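Local atomic coordinates of D-lactate dehydrogenase (Fermentative) (Pseudomonas aeruginosa, PDB entry 6ABJ), a protein that catalyses the NADH-linked interconversion of pyruvate and D-lactate, as a tetrameric member of the D-isomer specific 2-hydroxyacid dehydrogenase family. Residues S117-A122 with G172-R177; G164-G169 with L187-Y192; A206-L211 with L236-P241; I216-C221 with M244-G249; E261-G266 with F303-V308. One frame throughout, in Å; residues are numbered along the deposited sequence.

Interaction 1 of 5, residues S117-A122 with G172-R177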
# COMPACT_ATOMS: atom_id res chain seq x y z
N SER B 117 13.40 -17.51 -22.17
CA SER B 117 14.64 -17.74 -21.44
C SER B 117 14.43 -18.54 -20.14
O SER B 117 13.69 -18.10 -19.23
CB SER B 117 15.23 -16.39 -21.03
OG SER B 117 16.23 -16.49 -20.03
N PRO B 118 15.11 -19.68 -20.03
CA PRO B 118 14.86 -20.53 -18.88
C PRO B 118 15.42 -19.94 -17.61
O PRO B 118 14.81 -20.12 -16.57
CB PRO B 118 15.55 -21.85 -19.24
CG PRO B 118 16.54 -21.49 -20.33
CD PRO B 118 15.94 -20.36 -21.06
N HIS B 119 16.56 -19.27 -17.67
CA HIS B 119 17.05 -18.61 -16.45
C HIS B 119 16.12 -17.52 -15.93
O HIS B 119 15.88 -17.44 -14.73
CB HIS B 119 18.45 -18.07 -16.63
CG HIS B 119 19.46 -19.14 -16.74
ND1 HIS B 119 19.89 -19.85 -15.64
CD2 HIS B 119 20.09 -19.67 -17.82
CE1 HIS B 119 20.76 -20.77 -16.04
NE2 HIS B 119 20.90 -20.68 -17.35
N ALA B 120 15.62 -16.68 -16.82
CA ALA B 120 14.72 -15.61 -16.39
C ALA B 120 13.51 -16.18 -15.68
O ALA B 120 13.12 -15.69 -14.59
CB ALA B 120 14.30 -14.74 -17.55
N VAL B 121 12.88 -17.19 -16.29
CA VAL B 121 11.66 -17.76 -15.77
C VAL B 121 11.90 -18.55 -14.47
O VAL B 121 11.16 -18.39 -13.49
CB VAL B 121 10.89 -18.60 -16.83
CG1 VAL B 121 9.60 -19.18 -16.24
CG2 VAL B 121 10.51 -17.71 -18.01
N ALA B 122 12.96 -19.34 -14.40
CA ALA B 122 13.21 -20.12 -13.21
C ALA B 122 13.62 -19.18 -12.01
O ALA B 122 13.25 -19.44 -10.88
CB ALA B 122 14.30 -21.14 -13.48
N GLY B 172 12.16 -26.32 -15.98
CA GLY B 172 12.08 -27.15 -14.76
C GLY B 172 13.45 -27.58 -14.30
O GLY B 172 13.76 -27.59 -13.10
N GLU B 173 14.30 -27.96 -15.25
CA GLU B 173 15.67 -28.36 -14.92
C GLU B 173 16.47 -27.20 -14.35
O GLU B 173 17.25 -27.35 -13.39
CB GLU B 173 16.38 -28.95 -16.18
CG GLU B 173 17.82 -29.30 -15.89
CD GLU B 173 18.67 -29.68 -17.16
OE1 GLU B 173 18.07 -30.14 -18.15
OE2 GLU B 173 19.89 -29.51 -17.09
N THR B 174 16.34 -26.05 -14.97
CA THR B 174 17.04 -24.86 -14.52
C THR B 174 16.60 -24.50 -13.10
O THR B 174 17.42 -24.19 -12.23
CB THR B 174 16.75 -23.68 -15.47
OG1 THR B 174 17.03 -24.08 -16.84
CG2 THR B 174 17.58 -22.45 -15.11
N PHE B 175 15.28 -24.52 -12.90
CA PHE B 175 14.71 -24.32 -11.55
C PHE B 175 15.27 -25.35 -10.56
O PHE B 175 15.69 -25.05 -9.41
CB PHE B 175 13.19 -24.43 -11.67
CG PHE B 175 12.47 -24.40 -10.33
CD1 PHE B 175 12.31 -23.20 -9.69
CD2 PHE B 175 12.06 -25.57 -9.70
CE1 PHE B 175 11.65 -23.14 -8.43
CE2 PHE B 175 11.43 -25.53 -8.44
CZ PHE B 175 11.21 -24.30 -7.83
N ALA B 176 15.28 -26.60 -10.98
CA ALA B 176 15.79 -27.66 -10.08
C ALA B 176 17.23 -27.40 -9.66
O ALA B 176 17.57 -27.57 -8.47
CB ALA B 176 15.63 -29.03 -10.72
N ARG B 177 18.10 -26.97 -10.59
CA ARG B 177 19.50 -26.74 -10.26
C ARG B 177 19.64 -25.60 -9.26
O ARG B 177 20.45 -25.64 -8.31
CB ARG B 177 20.33 -26.41 -11.56
CG ARG B 177 21.82 -26.12 -11.31
CD ARG B 177 22.75 -26.50 -12.50
NE ARG B 177 22.03 -26.39 -13.76
CZ ARG B 177 21.57 -27.40 -14.51
NH1 ARG B 177 21.81 -28.64 -14.20
NH2 ARG B 177 20.84 -27.14 -15.59

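Interaction 2 of 5, residues G164-G169 with L187-Y192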
# COMPACT_ATOMS: atom_id res chain seq x y z
N GLY B 164 9.37 -30.22 -5.12
CA GLY B 164 8.88 -31.08 -6.18
C GLY B 164 8.68 -30.32 -7.46
O GLY B 164 7.89 -29.37 -7.56
N VAL B 165 9.39 -30.79 -8.49
CA VAL B 165 9.38 -30.19 -9.79
C VAL B 165 8.56 -31.02 -10.73
O VAL B 165 8.92 -32.20 -11.03
CB VAL B 165 10.80 -30.11 -10.32
CG1 VAL B 165 10.82 -29.36 -11.65
CG2 VAL B 165 11.70 -29.48 -9.29
N ILE B 166 7.45 -30.45 -11.17
CA ILE B 166 6.59 -31.12 -12.08
C ILE B 166 6.90 -30.62 -13.50
O ILE B 166 6.53 -29.51 -13.89
CB ILE B 166 5.13 -30.89 -11.69
CG1 ILE B 166 4.89 -31.55 -10.32
CG2 ILE B 166 4.14 -31.53 -12.71
CD1 ILE B 166 3.53 -31.24 -9.79
N GLY B 167 7.59 -31.49 -14.25
CA GLY B 167 8.02 -31.13 -15.63
C GLY B 167 9.47 -30.75 -15.61
O GLY B 167 9.85 -29.72 -15.04
N THR B 168 10.30 -31.60 -16.20
CA THR B 168 11.73 -31.41 -16.13
C THR B 168 12.36 -31.14 -17.49
O THR B 168 13.52 -31.48 -17.71
CB THR B 168 12.44 -32.57 -15.41
OG1 THR B 168 12.14 -33.85 -16.04
CG2 THR B 168 12.01 -32.61 -13.94
N GLY B 169 11.60 -30.43 -18.31
CA GLY B 169 12.13 -29.69 -19.43
C GLY B 169 13.13 -28.65 -19.05
O GLY B 169 13.62 -28.59 -17.94
N LEU B 187 12.68 -33.48 -5.71
CA LEU B 187 11.77 -34.52 -6.19
C LEU B 187 11.25 -34.07 -7.53
O LEU B 187 11.09 -32.89 -7.81
CB LEU B 187 10.61 -34.76 -5.24
CG LEU B 187 10.97 -34.92 -3.77
CD1 LEU B 187 9.73 -35.15 -2.98
CD2 LEU B 187 11.95 -36.03 -3.53
N ALA B 188 11.03 -35.03 -8.40
CA ALA B 188 10.64 -34.70 -9.75
C ALA B 188 9.66 -35.67 -10.35
O ALA B 188 9.70 -36.86 -10.10
CB ALA B 188 11.89 -34.67 -10.60
N TYR B 189 8.79 -35.14 -11.18
CA TYR B 189 7.90 -35.94 -11.95
C TYR B 189 7.98 -35.47 -13.40
O TYR B 189 7.84 -34.28 -13.72
CB TYR B 189 6.44 -35.84 -11.48
CG TYR B 189 5.53 -36.51 -12.48
CD1 TYR B 189 5.44 -37.89 -12.55
CD2 TYR B 189 4.84 -35.74 -13.42
CE1 TYR B 189 4.68 -38.53 -13.56
CE2 TYR B 189 4.08 -36.35 -14.41
CZ TYR B 189 3.98 -37.72 -14.47
OH TYR B 189 3.22 -38.25 -15.47
N ASP B 190 8.21 -36.42 -14.31
CA ASP B 190 8.09 -36.11 -15.75
C ASP B 190 7.77 -37.42 -16.46
O ASP B 190 8.34 -38.46 -16.09
CB ASP B 190 9.36 -35.48 -16.32
CG ASP B 190 9.16 -34.85 -17.69
OD1 ASP B 190 9.15 -35.60 -18.72
OD2 ASP B 190 9.04 -33.61 -17.76
N PRO B 191 6.86 -37.37 -17.43
CA PRO B 191 6.73 -38.58 -18.26
C PRO B 191 8.06 -39.10 -18.80
O PRO B 191 8.26 -40.33 -18.82
CB PRO B 191 5.77 -38.12 -19.38
CG PRO B 191 5.08 -36.92 -18.85
CD PRO B 191 6.09 -36.24 -17.99
N TYR B 192 8.98 -38.23 -19.18
CA TYR B 192 10.28 -38.67 -19.70
C TYR B 192 11.43 -38.17 -18.87
O TYR B 192 12.02 -37.13 -19.18
CB TYR B 192 10.47 -38.21 -21.15
CG TYR B 192 9.34 -38.64 -22.05
CD1 TYR B 192 9.28 -39.93 -22.57
CD2 TYR B 192 8.34 -37.73 -22.41
CE1 TYR B 192 8.24 -40.31 -23.41
CE2 TYR B 192 7.31 -38.10 -23.24
CZ TYR B 192 7.26 -39.38 -23.74
OH TYR B 192 6.23 -39.72 -24.55
O HOH W 1 12.59 -34.62 -18.52

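Interaction 3 of 5, residues A206-L211 with L236-P241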
# COMPACT_ATOMS: atom_id res chain seq x y z
N ALA B 206 6.42 -40.99 -8.64
CA ALA B 206 5.08 -40.76 -9.12
C ALA B 206 4.52 -39.37 -8.72
O ALA B 206 4.84 -38.85 -7.66
CB ALA B 206 4.16 -41.85 -8.59
N LEU B 207 3.67 -38.81 -9.58
CA LEU B 207 3.10 -37.49 -9.36
C LEU B 207 2.47 -37.46 -7.96
O LEU B 207 2.64 -36.45 -7.25
CB LEU B 207 2.06 -37.16 -10.41
CG LEU B 207 1.25 -35.90 -10.32
CD1 LEU B 207 2.15 -34.67 -10.21
CD2 LEU B 207 0.30 -35.76 -11.48
N ASP B 208 1.71 -38.48 -7.63
CA ASP B 208 0.94 -38.43 -6.39
C ASP B 208 1.84 -38.45 -5.15
O ASP B 208 1.59 -37.71 -4.22
CB ASP B 208 -0.12 -39.51 -6.38
CG ASP B 208 -1.34 -39.14 -7.23
OD1 ASP B 208 -1.62 -37.95 -7.52
OD2 ASP B 208 -2.07 -40.05 -7.58
N ALA B 209 2.96 -39.14 -5.26
CA ALA B 209 3.92 -39.19 -4.20
C ALA B 209 4.70 -37.87 -4.10
O ALA B 209 4.93 -37.37 -3.00
CB ALA B 209 4.84 -40.33 -4.43
N LEU B 210 5.04 -37.28 -5.25
CA LEU B 210 5.60 -35.93 -5.26
C LEU B 210 4.71 -34.94 -4.51
O LEU B 210 5.20 -34.17 -3.67
CB LEU B 210 5.86 -35.46 -6.68
CG LEU B 210 6.55 -34.10 -6.81
CD1 LEU B 210 7.35 -34.10 -8.13
CD2 LEU B 210 5.53 -33.02 -6.83
N LEU B 211 3.43 -34.97 -4.79
CA LEU B 211 2.51 -34.04 -4.22
C LEU B 211 2.41 -34.27 -2.69
O LEU B 211 2.42 -33.31 -1.87
CB LEU B 211 1.19 -34.12 -4.92
CG LEU B 211 1.12 -33.55 -6.36
CD1 LEU B 211 -0.22 -33.85 -6.99
CD2 LEU B 211 1.36 -32.08 -6.44
N LEU B 236 -4.94 -30.91 -5.17
CA LEU B 236 -4.69 -30.03 -4.00
C LEU B 236 -4.83 -30.79 -2.71
O LEU B 236 -4.07 -30.57 -1.74
CB LEU B 236 -5.62 -28.80 -3.94
CG LEU B 236 -5.32 -27.79 -5.00
CD1 LEU B 236 -6.46 -26.83 -5.10
CD2 LEU B 236 -3.98 -27.09 -4.71
N ALA B 237 -5.86 -31.64 -2.62
CA ALA B 237 -6.04 -32.40 -1.40
C ALA B 237 -4.96 -33.51 -1.21
O ALA B 237 -4.76 -33.98 -0.11
CB ALA B 237 -7.45 -33.00 -1.36
N THR B 238 -4.22 -33.87 -2.26
CA THR B 238 -3.07 -34.84 -2.18
C THR B 238 -1.84 -34.15 -1.50
O THR B 238 -1.08 -34.73 -0.69
CB THR B 238 -2.76 -35.34 -3.64
OG1 THR B 238 -3.98 -35.85 -4.25
CG2 THR B 238 -1.66 -36.39 -3.71
N MET B 239 -1.72 -32.85 -1.75
CA MET B 239 -0.53 -32.10 -1.25
C MET B 239 -0.37 -32.15 0.26
O MET B 239 -1.29 -32.37 0.97
CB MET B 239 -0.57 -30.68 -1.74
CG MET B 239 -0.38 -30.62 -3.22
SD MET B 239 -0.46 -29.08 -4.04
CE MET B 239 0.79 -28.18 -3.08
N LYS B 240 0.84 -31.91 0.74
CA LYS B 240 1.17 -31.78 2.17
C LYS B 240 0.52 -30.51 2.76
O LYS B 240 0.61 -29.42 2.18
CB LYS B 240 2.67 -31.68 2.32
CG LYS B 240 3.24 -31.56 3.72
CD LYS B 240 4.74 -31.80 3.60
CE LYS B 240 5.42 -32.08 4.92
NZ LYS B 240 6.89 -32.04 4.63
N PRO B 241 -0.15 -30.64 3.91
CA PRO B 241 -0.83 -29.50 4.49
C PRO B 241 0.11 -28.36 4.76
O PRO B 241 1.18 -28.57 5.29
CB PRO B 241 -1.37 -30.04 5.80
CG PRO B 241 -1.68 -31.52 5.47
CD PRO B 241 -0.56 -31.92 4.55
O HOH W 2 -3.66 -36.66 -7.15
O HOH W 3 2.71 -30.79 -1.08

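Interaction 4 of 5, residues I216-C221 with M244-G249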
# COMPACT_ATOMS: atom_id res chain seq x y z
N ILE B 216 7.35 -27.71 -1.23
CA ILE B 216 7.16 -26.68 -2.28
C ILE B 216 6.95 -27.45 -3.60
O ILE B 216 7.72 -28.34 -3.86
CB ILE B 216 8.38 -25.76 -2.46
CG1 ILE B 216 8.64 -24.96 -1.18
CG2 ILE B 216 8.18 -24.81 -3.62
CD1 ILE B 216 10.00 -24.24 -1.19
N VAL B 217 5.91 -27.12 -4.36
CA VAL B 217 5.62 -27.75 -5.66
C VAL B 217 5.70 -26.69 -6.71
O VAL B 217 5.12 -25.63 -6.52
CB VAL B 217 4.24 -28.36 -5.64
CG1 VAL B 217 3.87 -28.89 -7.02
CG2 VAL B 217 4.12 -29.44 -4.60
N SER B 218 6.44 -26.91 -7.83
CA SER B 218 6.54 -25.88 -8.81
C SER B 218 6.18 -26.52 -10.16
O SER B 218 6.72 -27.55 -10.47
CB SER B 218 7.93 -25.26 -8.87
OG SER B 218 7.95 -24.14 -9.71
N LEU B 219 5.26 -25.88 -10.90
CA LEU B 219 4.81 -26.40 -12.18
C LEU B 219 5.66 -25.87 -13.34
O LEU B 219 5.79 -24.65 -13.54
CB LEU B 219 3.36 -26.05 -12.41
CG LEU B 219 2.42 -26.42 -11.29
CD1 LEU B 219 1.00 -25.91 -11.46
CD2 LEU B 219 2.36 -27.93 -11.16
N HIS B 220 6.20 -26.81 -14.11
CA HIS B 220 6.91 -26.47 -15.32
C HIS B 220 6.62 -27.42 -16.50
O HIS B 220 7.43 -27.50 -17.41
CB HIS B 220 8.39 -26.49 -15.05
CG HIS B 220 8.78 -25.59 -13.93
ND1 HIS B 220 9.04 -24.24 -14.09
CD2 HIS B 220 8.93 -25.85 -12.61
CE1 HIS B 220 9.34 -23.72 -12.92
NE2 HIS B 220 9.30 -24.69 -12.01
N CYS B 221 5.48 -28.09 -16.49
CA CYS B 221 5.16 -28.98 -17.59
C CYS B 221 4.36 -28.22 -18.66
O CYS B 221 3.62 -27.27 -18.32
CB CYS B 221 4.37 -30.16 -17.07
SG CYS B 221 2.92 -29.63 -16.08
N MET B 244 3.57 -25.02 -0.17
CA MET B 244 3.62 -23.90 -1.12
C MET B 244 3.47 -24.42 -2.56
O MET B 244 4.18 -25.34 -2.93
CB MET B 244 4.96 -23.21 -0.97
CG MET B 244 5.22 -22.10 -1.98
SD MET B 244 6.82 -21.30 -1.72
CE MET B 244 6.54 -20.40 -0.23
N LEU B 245 2.65 -23.73 -3.35
CA LEU B 245 2.53 -24.01 -4.80
C LEU B 245 2.92 -22.81 -5.62
O LEU B 245 2.45 -21.70 -5.38
CB LEU B 245 1.08 -24.39 -5.08
CG LEU B 245 0.77 -24.71 -6.54
CD1 LEU B 245 1.46 -25.97 -7.07
CD2 LEU B 245 -0.74 -24.87 -6.70
N ILE B 246 3.73 -23.05 -6.65
CA ILE B 246 4.18 -22.03 -7.57
C ILE B 246 3.75 -22.48 -9.01
O ILE B 246 4.03 -23.61 -9.44
CB ILE B 246 5.72 -21.90 -7.55
CG1 ILE B 246 6.22 -21.62 -6.10
CG2 ILE B 246 6.23 -20.81 -8.47
CD1 ILE B 246 5.69 -20.33 -5.47
N ASN B 247 3.08 -21.60 -9.71
CA ASN B 247 2.77 -21.82 -11.12
C ASN B 247 3.30 -20.68 -11.95
O ASN B 247 2.69 -19.58 -12.04
CB ASN B 247 1.29 -21.99 -11.37
CG ASN B 247 1.01 -22.41 -12.83
OD1 ASN B 247 1.95 -22.79 -13.54
ND2 ASN B 247 -0.21 -22.28 -13.25
N THR B 248 4.47 -20.91 -12.53
CA THR B 248 4.96 -20.05 -13.63
C THR B 248 4.78 -20.71 -15.02
O THR B 248 5.32 -20.19 -15.97
CB THR B 248 6.42 -19.68 -13.42
OG1 THR B 248 7.23 -20.88 -13.39
CG2 THR B 248 6.61 -18.92 -12.06
N GLY B 249 4.08 -21.83 -15.13
CA GLY B 249 3.99 -22.61 -16.40
C GLY B 249 2.90 -22.09 -17.36
O GLY B 249 3.17 -21.27 -18.17
O HOH W 4 6.42 -22.79 -11.68
O HOH W 5 7.95 -22.46 -15.88

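Interaction 5 of 5, residues E261-G266 with F303-V308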
# COMPACT_ATOMS: atom_id res chain seq x y z
N GLU B 261 -10.62 -22.62 -1.83
CA GLU B 261 -11.05 -23.31 -0.65
C GLU B 261 -9.86 -23.89 0.12
O GLU B 261 -9.88 -23.88 1.34
CB GLU B 261 -12.13 -24.37 -1.00
CG GLU B 261 -13.48 -23.70 -1.28
CD GLU B 261 -13.96 -22.71 -0.18
OE1 GLU B 261 -14.00 -23.08 1.02
OE2 GLU B 261 -14.33 -21.55 -0.50
N ALA B 262 -8.83 -24.29 -0.61
CA ALA B 262 -7.58 -24.84 -0.04
C ALA B 262 -6.79 -23.78 0.73
O ALA B 262 -6.24 -24.07 1.76
CB ALA B 262 -6.74 -25.38 -1.15
N LEU B 263 -6.80 -22.57 0.21
CA LEU B 263 -6.20 -21.43 0.91
C LEU B 263 -7.03 -21.05 2.12
O LEU B 263 -6.48 -20.84 3.20
CB LEU B 263 -6.02 -20.25 -0.06
CG LEU B 263 -4.91 -20.40 -1.11
CD1 LEU B 263 -5.13 -19.53 -2.33
CD2 LEU B 263 -3.53 -20.07 -0.51
N LYS B 264 -8.36 -21.06 1.99
CA LYS B 264 -9.19 -20.75 3.14
C LYS B 264 -8.99 -21.72 4.28
O LYS B 264 -8.98 -21.31 5.46
CB LYS B 264 -10.64 -20.65 2.78
CG LYS B 264 -10.90 -19.43 1.94
CD LYS B 264 -12.31 -19.42 1.40
CE LYS B 264 -13.38 -19.42 2.45
NZ LYS B 264 -14.67 -19.47 1.72
N SER B 265 -8.81 -22.99 3.96
CA SER B 265 -8.76 -24.00 5.03
C SER B 265 -7.38 -24.10 5.63
O SER B 265 -7.19 -24.73 6.68
CB SER B 265 -9.11 -25.38 4.49
OG SER B 265 -8.15 -25.84 3.60
N GLY B 266 -6.39 -23.55 4.94
CA GLY B 266 -5.01 -23.71 5.37
C GLY B 266 -4.35 -24.95 4.74
O GLY B 266 -3.17 -25.11 4.88
N PHE B 303 -5.65 -12.69 -0.42
CA PHE B 303 -5.06 -13.54 0.60
C PHE B 303 -3.67 -13.00 0.91
O PHE B 303 -2.93 -12.56 0.02
CB PHE B 303 -4.89 -14.93 0.11
CG PHE B 303 -6.18 -15.67 -0.01
CD1 PHE B 303 -6.88 -15.98 1.12
CD2 PHE B 303 -6.68 -16.03 -1.21
CE1 PHE B 303 -8.08 -16.70 1.02
CE2 PHE B 303 -7.84 -16.80 -1.30
CZ PHE B 303 -8.53 -17.13 -0.20
N PRO B 304 -3.28 -13.08 2.16
CA PRO B 304 -2.01 -12.54 2.61
C PRO B 304 -0.84 -13.40 2.16
O PRO B 304 0.27 -12.97 2.22
CB PRO B 304 -2.15 -12.62 4.17
CG PRO B 304 -3.07 -13.67 4.42
CD PRO B 304 -4.13 -13.46 3.29
N ASN B 305 -1.11 -14.63 1.77
CA ASN B 305 -0.14 -15.65 1.45
C ASN B 305 -0.25 -16.07 -0.02
O ASN B 305 0.15 -17.15 -0.40
CB ASN B 305 -0.36 -16.87 2.36
CG ASN B 305 -1.83 -17.39 2.37
OD1 ASN B 305 -2.78 -16.67 2.08
ND2 ASN B 305 -1.99 -18.67 2.73
N VAL B 306 -0.72 -15.13 -0.81
CA VAL B 306 -0.73 -15.23 -2.29
C VAL B 306 -0.04 -14.04 -2.92
O VAL B 306 -0.29 -12.92 -2.53
CB VAL B 306 -2.16 -15.29 -2.83
CG1 VAL B 306 -2.20 -15.25 -4.34
CG2 VAL B 306 -2.86 -16.51 -2.28
N VAL B 307 0.85 -14.30 -3.90
CA VAL B 307 1.47 -13.25 -4.71
C VAL B 307 1.26 -13.63 -6.17
O VAL B 307 1.57 -14.75 -6.55
CB VAL B 307 3.01 -13.17 -4.43
CG1 VAL B 307 3.67 -12.23 -5.40
CG2 VAL B 307 3.23 -12.69 -2.96
N VAL B 308 0.76 -12.66 -6.91
CA VAL B 308 0.48 -12.81 -8.35
C VAL B 308 1.28 -11.75 -9.06
O VAL B 308 1.23 -10.59 -8.70
CB VAL B 308 -0.99 -12.60 -8.68
CG1 VAL B 308 -1.21 -12.66 -10.23
CG2 VAL B 308 -1.82 -13.60 -7.94
O HOH W 6 -3.79 -20.74 3.55

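Interaction 1 of 5, residues S117-A122 with G172-R177
Thr174 carries this helix-to-helix contact, meeting three residues of 117-122 with two branches. CG2 stands anti to the backbone N (chi1 -52° for OG1), which sends the methyl out to the His119 imidazole; Thr174 CG2 lies 3.5 Å from His119 ND1, at an oblique approach to the ring. The two side chains cross at about a right angle. The same methyl is also 3.9 Å from Ala122 CB. The second branch, OG1, is 3.6 Å from Pro118 CB, but its hydrogen bond runs back to Gln170 O in its own helix. Ala122 CB fits against the backbone of 172-177, 3.6 Å from Phe175 N and 3.9 Å from Phe175 CB. With its CG anti to the backbone N (chi1 174°), Phe175 turns its ring beyond this point, toward His220. The short axes cross at -60°, 8.6 Å apart. Ser117 caps the first helix: its OG accepts from Ala120 N at 3.3 Å. The His119 ring also stacks on His159 of the second subunit. The chemistry implies that the two segments are joined by van der Waals fit, without a hydrogen bond across, and with the threonine hydroxyl satisfied inside its own helix.

Interaction 2 of 5, residues G164-G169 with L187-Y192
Val165 and Tyr189 are tied into parallel strand pairing by backbone hydrogen bonds. Val165 N gives to Leu187 O at 2.8 Å, Val165 O receives Tyr189 N at 2.9 Å, and Gly167 N gives to Tyr189 O at 2.9 Å; the short strand axes run nearly parallel. Beyond the strands a side chain takes over as acceptor. Asp190 OD2 receives Thr168 N at 2.8 Å in a nearly straight bond (170°), on the anti side and 28° out of the carboxylate plane. CG anti to the backbone N (chi1 -166°) carries the carboxylate across to that amide. The other oxygen, OD1, accepts Tyr192 N at 2.7 Å, closing an Asx turn, so both oxygens are held. Thr168 OG1 passes 3.2 Å from Asp190 CB, while its polar partners are Tyr204 OH and a water, which donates to Tyr192 O. Apolar contacts are fewer: Thr168 CG2 meets Ala188 CB at 3.9 Å, and Ile166 CG2 approaches the edge of the Tyr189 ring. Asp190 binds NADH, and Gly167 and Gly169 fit the GxGxxG pattern, so this is the beta-alpha-beta unit of a Rossmann fold with the acidic residue just past its second strand.

Interaction 3 of 5, residues A206-L211 with L236-P241
Leu211 meets both Thr238 and Met239 and can be followed outward from its backbone. Its CB lies 3.8 Å from Thr238 CG2 and 4.2 Å from Met239 CG, at the junction of the two partners. CG stands anti to the carbonyl carbon (chi1 -72°). The second torsion (chi2 173°) puts CD1 in the extended position and leaves CD2 as the branch turned to Met239 CG, 3.9 Å away; the leucine and methionine side chains are set at a slant to each other. CG and CD1 make no comparably close contact with 236-241. The side chain as a whole also packs on Ile166 of strand 162-166 and on Arg235.

The methyl of Thr238 lies against the first helix, touching Leu211 CB and, with CG2 at 3.5 Å, Asp208 O. Its hydroxyl is bonded to Gln234 O, one turn earlier, and also accepts from a water.

Where helix 233-238 ends, the backbone takes part. Leu211 O receives a CA-H...O contact from Met239 CA at 3.2 Å (159° at the hydrogen), and only a weak bond from Lys240 N. A second water makes the better link, donating to Leu211 O at 2.7 Å and accepting from Lys240 N at 2.8 Å. The Lys240 chain then runs away to a salt bridge with Asp215.

Helix 207-213 thus rests against the last turn of helix 233-238 and the loop leading to strand 243-247. Leu236 packs on Ala258 and Leu259 of helix 256-265, placing the contact among helices flanking the parallel sheet.

Interaction 4 of 5, residues I216-C221 with M244-G249
Val217 and Ile246 sit at the middle of a parallel strand pair in the Rossmann-type sheet, where strands 216-219 and 243-247 belong to one beta-alpha-beta unit. Their short axes lie 4.8 Å apart at 13°. The tight part is the strand region. Val217 N gives to Met244 O, Val217 O takes Ile246 N at 2.9 Å, and Leu219 N gives to Ile246 O at 3.0 Å; all three donors lie nearly along the acceptor carbonyl direction. On one face Val217 CG1 meets Leu245 CD1 at 3.8 Å. On the other, Ile216 and Met244 run side by side, and Ser218 OG rests 3.8 Å from Ile246 CB.

Toward the C-terminal ends the pairing loosens: Leu219 CD1 lies 3.8 Å from Asn247 CG in plain van der Waals contact, and direct bonding gives way to water. One water accepts from Thr248 N, donates to Leu219 O and is hydrogen-bonded to Ser218 OG; it lies above one face of the His220 ring, toward its rim. A second joins His220 ND1 to Thr248 OG1, whose own approach to the ring is oblique. Thr248 binds NADH, so these waters probably lie at the cofactor end of the sheet in this apo structure. Asn247 shapes the turn there: CG anti to the backbone N (chi1 -173°) brings OD1 round to accept Gly249 N at 2.8 Å in an Asx turn, the donor standing 37° out of the carbonyl plane.

Interaction 5 of 5, residues E261-G266 with F303-V308
Helix 256-265 of the nucleotide-binding domain packs here against the beta turn, Phe303 to Val306, that leads into strand 306-308, the outermost of the sheet within this chain. Leu263 is the central residue. Its CB sits over one face of the Phe303 ring, 4.1 Å from the centroid and 13° off the normal, a CH-pi contact. CG anti to the carbonyl carbon (chi1 -72°) sends the two methyls onward: Leu263 CD1 meets Val306 CG2 at 3.8 Å and Phe303 CE2 at 4.0 Å, while CD2 lies 3.9 Å from Asn305 ND2. Lys264 adds its aliphatic part, with CG 3.9 Å from Phe303 CZ at the ring edge.

Most polar atoms around this core have partners. A water donates to Leu263 O at 2.7 Å and accepts from Asn305 ND2, which also bonds Gly269 O. Asn305 OD1, by contrast, is buried with no partner in the model. Lys264 NZ bridges Glu261 OE2 and Asp295 of the third subunit, and Phe303 packs on Pro291 of that subunit. Packing of a helix on the turn entering the last strand belongs to the outer part of a Rossmann-type domain, here beside a subunit interface.

How the interactions relate
Interactions 2 and 4 are neighbouring strand pairs of one seven-stranded parallel sheet, their centres about 11 Å apart and joined through strands 162-166 and 216-219. Interaction 5, its centre about 25 Å from that of interaction 2, reaches the sheet's outermost strand within this chain. Interaction 1 lies against interactions 2 and 4, with Phe175 packed on Val165 and His220. Interaction 3 touches interactions 2 and 4, and interaction 5 through Leu236 and Ala262, yet its nearest atoms stay about 9 Å from interaction 1. Along the chain, 1 and 2 interleave, as do 3 and 4, and 5 comes last. Together they assemble the NADH-binding domain, with Asp190 and Thr248 just past strand ends and subunit contacts beside interactions 1 and 5.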